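Uncharacterized protein (PDB 4NZK) is of unknown function but belongs to the DHHW family of the SGNH hydrolase clan, so it may act as an esterase-like hydrolase. Local coordinates at residues M105-A110 / D288-A293; Y172-F177 / V295-D300. One frame throughout, in Å; residues are numbered along the deposited sequence.

Both interactions use the loop that leaves strand 282-287, which contacts parts of the chain more than a hundred residues earlier. In interaction 1 the first turn of that loop meets the end of strand 101-107; in interaction 2 its continuation meets helix 167-180. Their centres lie about 12 Å apart, and the two touch directly: the selenium SE of Met105 sits 3.2 Å from Ala173 O, and Met105 CE 4.2 Å from Phe177 CB. Interaction 1 is the more central, about 3 Å from the centre of the chain against about 11 Å for interaction 2. The Tyr290 side chain also comes within about 4 Å of an unidentified bound molecule, probably from the crystallisation liquor, though it may mark a pocket.

Interaction 1 of 2, residues M105-A110 / D288-A293; sequences MVVPTA and DSYGNA
Val107 and Thr109 meet one aromatic side chain, Tyr290, at two points along its length. The apolar part comes first: Val107 CG2 lies 3.6 Å from Tyr290 CD2, with the two side chains meeting at a slant. In Val107 a chi1 of -67° puts CG1 anti to the carbonyl carbon and leaves CG2, between backbone N and carbonyl carbon, to meet the ring. Farther out, Thr109 lies roughly perpendicular to the tyrosine and puts its methyl CG2 3.5 Å from Tyr290 OH. Between these two residues, Pro108 O is 3.9 Å from Tyr290 CE2, while its own hydrogen bond is with Tyr158 OH.

The polar bonds hold the tyrosine from both ends. At its base, Asp288 OD1 accepts from Tyr290 N at 2.9 Å in an Asx turn, the N-H coming from above the carboxylate plane and bent to 138°. Asp288 OD2 bonds to Ser337 OG and Cys334 N, tying the turn to strand 328-334 and helix 335-339. At the far end Tyr290 OH is hydrogen-bonded to His163 O. A leucine here would probably leave His163 O without this partner and open a gap beside the Thr109 methyl.

Between these segments, then, the tyrosine makes van der Waals contact, while its hydroxyl bonds elsewhere; one buried side chain joins strand 101-107, the loop after strand 282-287 and the His163 segment, where these parallel strands end.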
loop_
_atom_site.group_PDB
_atom_site.type_symbol
_atom_site.label_atom_id
_atom_site.label_comp_id
_atom_site.label_asym_id
_atom_site.label_seq_id
_atom_site.Cartn_x
_atom_site.Cartn_y
_atom_site.Cartn_z
HETATM N N MSE A 105 1.547 9.286 2.006
HETATM C CA MSE A 105 2.706 8.367 2.012
HETATM C C MSE A 105 2.769 7.623 0.708
HETATM O O MSE A 105 2.092 6.611 0.511
HETATM C CB MSE A 105 2.675 7.452 3.250
HETATM C CG MSE A 105 4.028 6.689 3.342
HETATM SE SE MSE A 105 4.200 5.690 5.004
HETATM C CE MSE A 105 2.647 4.591 4.823
ATOM N N VAL A 106 3.562 8.166 -0.213
ATOM C CA VAL A 106 3.793 7.572 -1.506
ATOM C C VAL A 106 5.076 6.775 -1.418
ATOM O O VAL A 106 6.110 7.299 -0.989
ATOM C CB VAL A 106 3.850 8.625 -2.648
ATOM C CG1 VAL A 106 4.161 7.947 -3.981
ATOM C CG2 VAL A 106 2.521 9.376 -2.732
ATOM N N VAL A 107 5.008 5.521 -1.829
ATOM C CA VAL A 107 6.155 4.621 -1.648
ATOM C C VAL A 107 6.628 4.070 -2.991
ATOM O O VAL A 107 5.851 3.926 -3.918
ATOM C CB VAL A 107 5.834 3.460 -0.692
ATOM C CG1 VAL A 107 5.603 3.984 0.728
ATOM C CG2 VAL A 107 4.638 2.632 -1.156
ATOM N N PRO A 108 7.925 3.764 -3.080
ATOM C CA PRO A 108 8.461 3.249 -4.318
ATOM C C PRO A 108 8.205 1.757 -4.433
ATOM O O PRO A 108 7.823 1.114 -3.470
ATOM C CB PRO A 108 9.949 3.481 -4.162
ATOM C CG PRO A 108 10.168 3.325 -2.717
ATOM C CD PRO A 108 8.967 3.914 -2.043
ATOM N N THR A 109 8.411 1.246 -5.640
ATOM C CA THR A 109 8.482 -0.167 -5.899
ATOM C C THR A 109 9.950 -0.606 -5.787
ATOM O O THR A 109 10.858 0.219 -5.517
ATOM C CB THR A 109 7.888 -0.490 -7.265
ATOM O OG1 THR A 109 8.595 0.262 -8.263
ATOM C CG2 THR A 109 6.395 -0.148 -7.308
ATOM N N ALA A 110 10.189 -1.902 -5.937
ATOM C CA ALA A 110 11.498 -2.462 -5.613
ATOM C C ALA A 110 12.657 -1.854 -6.377
ATOM O O ALA A 110 13.774 -1.835 -5.891
ATOM C CB ALA A 110 11.501 -3.979 -5.778
ATOM N N ASP A 288 -4.119 2.501 -3.011
ATOM C CA ASP A 288 -4.039 1.526 -4.089
ATOM C C ASP A 288 -3.637 0.191 -3.420
ATOM O O ASP A 288 -3.588 0.087 -2.186
ATOM C CB ASP A 288 -3.060 1.955 -5.177
ATOM C CG ASP A 288 -1.579 1.766 -4.781
ATOM O OD1 ASP A 288 -1.279 1.386 -3.606
ATOM O OD2 ASP A 288 -0.671 1.998 -5.659
ATOM N N SER A 289 -3.341 -0.842 -4.191
ATOM C CA SER A 289 -3.143 -2.127 -3.571
ATOM C C SER A 289 -1.934 -2.239 -2.631
ATOM O O SER A 289 -1.922 -3.127 -1.762
ATOM C CB SER A 289 -3.133 -3.254 -4.601
ATOM O OG SER A 289 -2.088 -3.103 -5.528
ATOM N N TYR A 290 -0.956 -1.320 -2.723
ATOM C CA TYR A 290 0.152 -1.338 -1.748
ATOM C C TYR A 290 -0.390 -1.131 -0.338
ATOM O O TYR A 290 0.119 -1.686 0.645
ATOM C CB TYR A 290 1.186 -0.237 -2.062
ATOM C CG TYR A 290 2.398 -0.740 -2.756
ATOM C CD1 TYR A 290 2.328 -1.319 -4.005
ATOM C CD2 TYR A 290 3.640 -0.661 -2.151
ATOM C CE1 TYR A 290 3.462 -1.821 -4.621
ATOM C CE2 TYR A 290 4.767 -1.168 -2.758
ATOM C CZ TYR A 290 4.673 -1.753 -3.981
ATOM O OH TYR A 290 5.809 -2.258 -4.551
ATOM N N GLY A 291 -1.413 -0.298 -0.223
ATOM C CA GLY A 291 -1.978 -0.025 1.076
ATOM C C GLY A 291 -2.569 -1.189 1.812
ATOM O O GLY A 291 -2.629 -1.188 3.046
ATOM N N ASN A 292 -2.968 -2.220 1.070
ATOM C CA ASN A 292 -3.622 -3.374 1.676
ATOM C C ASN A 292 -2.772 -3.960 2.786
ATOM O O ASN A 292 -3.290 -4.326 3.856
ATOM C CB ASN A 292 -3.880 -4.439 0.621
ATOM C CG ASN A 292 -4.848 -3.981 -0.492
ATOM O OD1 ASN A 292 -5.184 -2.811 -0.628
ATOM N ND2 ASN A 292 -5.250 -4.930 -1.332
ATOM N N ALA A 293 -1.467 -4.069 2.525
ATOM C CA ALA A 293 -0.555 -4.710 3.483
ATOM C C ALA A 293 -0.210 -3.855 4.682
ATOM O O ALA A 293 0.367 -4.350 5.649
ATOM C CB ALA A 293 0.719 -5.182 2.792
#

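Interaction 2 of 2, residues Y172-F177 / V295-D300; sequences YAAKAF and VPFFID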
loop_
_atom_site.group_PDB
_atom_site.type_symbol
_atom_site.label_atom_id
_atom_site.label_comp_id
_atom_site.label_asym_id
_atom_site.label_seq_id
_atom_site.Cartn_x
_atom_site.Cartn_y
_atom_site.Cartn_z
ATOM N N TYR A 172 7.393 -1.277 7.896
ATOM C CA TYR A 172 8.252 -0.099 8.076
ATOM C C TYR A 172 7.591 1.200 7.626
ATOM O O TYR A 172 7.818 2.252 8.222
ATOM C CB TYR A 172 9.583 -0.282 7.409
ATOM C CG TYR A 172 10.452 -1.298 8.117
ATOM C CD1 TYR A 172 10.828 -1.123 9.445
ATOM C CD2 TYR A 172 10.883 -2.438 7.474
ATOM C CE1 TYR A 172 11.612 -2.082 10.109
ATOM C CE2 TYR A 172 11.658 -3.385 8.118
ATOM C CZ TYR A 172 12.042 -3.198 9.431
ATOM O OH TYR A 172 12.868 -4.121 10.066
ATOM N N ALA A 173 6.789 1.144 6.567
ATOM C CA ALA A 173 6.054 2.312 6.125
ATOM C C ALA A 173 4.955 2.654 7.120
ATOM O O ALA A 173 4.815 3.834 7.514
ATOM C CB ALA A 173 5.516 2.096 4.731
ATOM N N ALA A 174 4.230 1.638 7.600
ATOM C CA ALA A 174 3.198 1.856 8.611
ATOM C C ALA A 174 3.815 2.472 9.856
ATOM O O ALA A 174 3.242 3.375 10.485
ATOM C CB ALA A 174 2.466 0.566 8.947
ATOM N N LYS A 175 4.986 1.968 10.230
ATOM C CA LYS A 175 5.686 2.494 11.399
ATOM C C LYS A 175 6.012 3.977 11.252
ATOM O O LYS A 175 5.837 4.755 12.186
ATOM C CB LYS A 175 6.965 1.683 11.610
ATOM C CG LYS A 175 7.830 2.177 12.764
ATOM C CD LYS A 175 8.986 1.238 13.092
ATOM C CE LYS A 175 9.833 1.793 14.232
ATOM N NZ LYS A 175 10.668 0.714 14.770
ATOM N N ALA A 176 6.440 4.369 10.061
ATOM C CA ALA A 176 6.773 5.774 9.832
ATOM C C ALA A 176 5.521 6.654 9.982
ATOM O O ALA A 176 5.575 7.748 10.543
ATOM C CB ALA A 176 7.357 5.964 8.451
ATOM N N PHE A 177 4.410 6.181 9.423
ATOM C CA PHE A 177 3.143 6.912 9.541
ATOM C C PHE A 177 2.672 7.011 10.975
ATOM O O PHE A 177 2.329 8.098 11.443
ATOM C CB PHE A 177 2.069 6.299 8.658
ATOM C CG PHE A 177 0.681 6.730 9.029
ATOM C CD1 PHE A 177 0.276 8.021 8.866
ATOM C CD2 PHE A 177 -0.211 5.812 9.552
ATOM C CE1 PHE A 177 -1.014 8.394 9.257
ATOM C CE2 PHE A 177 -1.452 6.180 9.957
ATOM C CZ PHE A 177 -1.872 7.483 9.797
ATOM N N VAL A 295 -2.558 -2.310 6.445
ATOM C CA VAL A 295 -3.716 -2.324 7.358
ATOM C C VAL A 295 -3.510 -3.120 8.634
ATOM O O VAL A 295 -3.838 -2.606 9.721
ATOM C CB VAL A 295 -5.015 -2.724 6.615
ATOM C CG1 VAL A 295 -6.182 -2.853 7.575
ATOM C CG2 VAL A 295 -5.341 -1.680 5.547
ATOM N N PRO A 296 -2.925 -4.338 8.544
ATOM C CA PRO A 296 -2.717 -5.093 9.783
ATOM C C PRO A 296 -1.904 -4.334 10.845
ATOM O O PRO A 296 -2.056 -4.575 12.043
ATOM C CB PRO A 296 -1.951 -6.338 9.292
ATOM C CG PRO A 296 -2.499 -6.555 7.900
ATOM C CD PRO A 296 -2.564 -5.140 7.360
ATOM N N PHE A 297 -1.043 -3.433 10.396
ATOM C CA PHE A 297 -0.132 -2.690 11.290
ATOM C C PHE A 297 -0.749 -1.450 11.878
ATOM O O PHE A 297 -0.072 -0.741 12.611
ATOM C CB PHE A 297 1.154 -2.353 10.535
ATOM C CG PHE A 297 1.780 -3.557 9.889
ATOM C CD1 PHE A 297 2.173 -4.643 10.669
ATOM C CD2 PHE A 297 1.945 -3.634 8.519
ATOM C CE1 PHE A 297 2.734 -5.781 10.101
ATOM C CE2 PHE A 297 2.487 -4.763 7.947
ATOM C CZ PHE A 297 2.887 -5.837 8.727
ATOM N N PHE A 298 -2.020 -1.182 11.569
ATOM C CA PHE A 298 -2.727 -0.051 12.175
ATOM C C PHE A 298 -3.688 -0.445 13.290
ATOM O O PHE A 298 -4.124 0.411 14.072
ATOM C CB PHE A 298 -3.517 0.732 11.125
ATOM C CG PHE A 298 -2.676 1.310 10.028
ATOM C CD1 PHE A 298 -1.418 1.795 10.271
ATOM C CD2 PHE A 298 -3.175 1.382 8.739
ATOM C CE1 PHE A 298 -0.675 2.373 9.250
ATOM C CE2 PHE A 298 -2.431 1.936 7.720
ATOM C CZ PHE A 298 -1.192 2.425 7.976
ATOM N N ILE A 299 -3.977 -1.735 13.385
ATOM C CA ILE A 299 -4.989 -2.245 14.317
ATOM C C ILE A 299 -4.655 -1.933 15.774
ATOM O O ILE A 299 -5.533 -1.584 16.555
ATOM C CB ILE A 299 -5.223 -3.750 14.069
ATOM C CG1 ILE A 299 -6.059 -3.882 12.763
ATOM C CG2 ILE A 299 -5.935 -4.394 15.250
ATOM C CD1 ILE A 299 -6.222 -5.266 12.214
ATOM N N ASP A 300 -3.376 -2.009 16.118
ATOM C CA ASP A 300 -2.960 -1.752 17.478
ATOM C C ASP A 300 -3.069 -0.250 17.825
ATOM O O ASP A 300 -3.027 0.101 18.996
ATOM C CB ASP A 300 -1.498 -2.178 17.735
ATOM C CG ASP A 300 -1.233 -3.716 17.620
ATOM O OD1 ASP A 300 -2.111 -4.560 17.941
ATOM O OD2 ASP A 300 -0.091 -4.061 17.205
#
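Phe298 brings CE1 of its ring up against the Ala174 methyl and Phe177 CD2 on helix 167-180. The contact belongs to the alpha/beta core of an SGNH-type fold, in which a largely parallel sheet is flanked by helices; here a helix meets the loop between strands 282-287 and 304-309.

The aromatic pair is an offset edge-to-face stack. Phe177 presents its edge to the face of Phe298, with centroids 5.4 Å apart and planes turned 76° from each other. The leading atom is Phe177 CD2, which approaches Phe298 CE1 to 3.5 Å. With CG of Phe177 anti to the backbone N (chi1 163°), the ring extends away from the helix and its CD2 edge lies beside Phe298. Although the bond from CA to CB of Phe298 does not aim at the helix, the far end of its ring comes close to it.

One turn earlier on the helix, Ala174 marks the closest backbone approach: Ala174 CA lies 6.2 Å from Phe297 CA, a spacing its small methyl probably permits. Phe297 meets that methyl through its CB, while its ring packs edge-to-face against Tyr171.

Beneath the pair lies the sheet. Both Phe177 and Phe298 touch Leu283 of strand 282-287, Phe298 also reaches Ile285 and Ile305, and Phe177 forms a further edge-to-face pair with Phe103. The two rings thus join the helix and the loop to the same sheet by apolar contact. Within the loop, Phe298 N donates to Val295 O at 3.0 Å, a turn that brings Phe297 and Phe298 to the same methyl: Ala174 CB lies 3.6 Å from both Phe297 CB and Phe298 CE1.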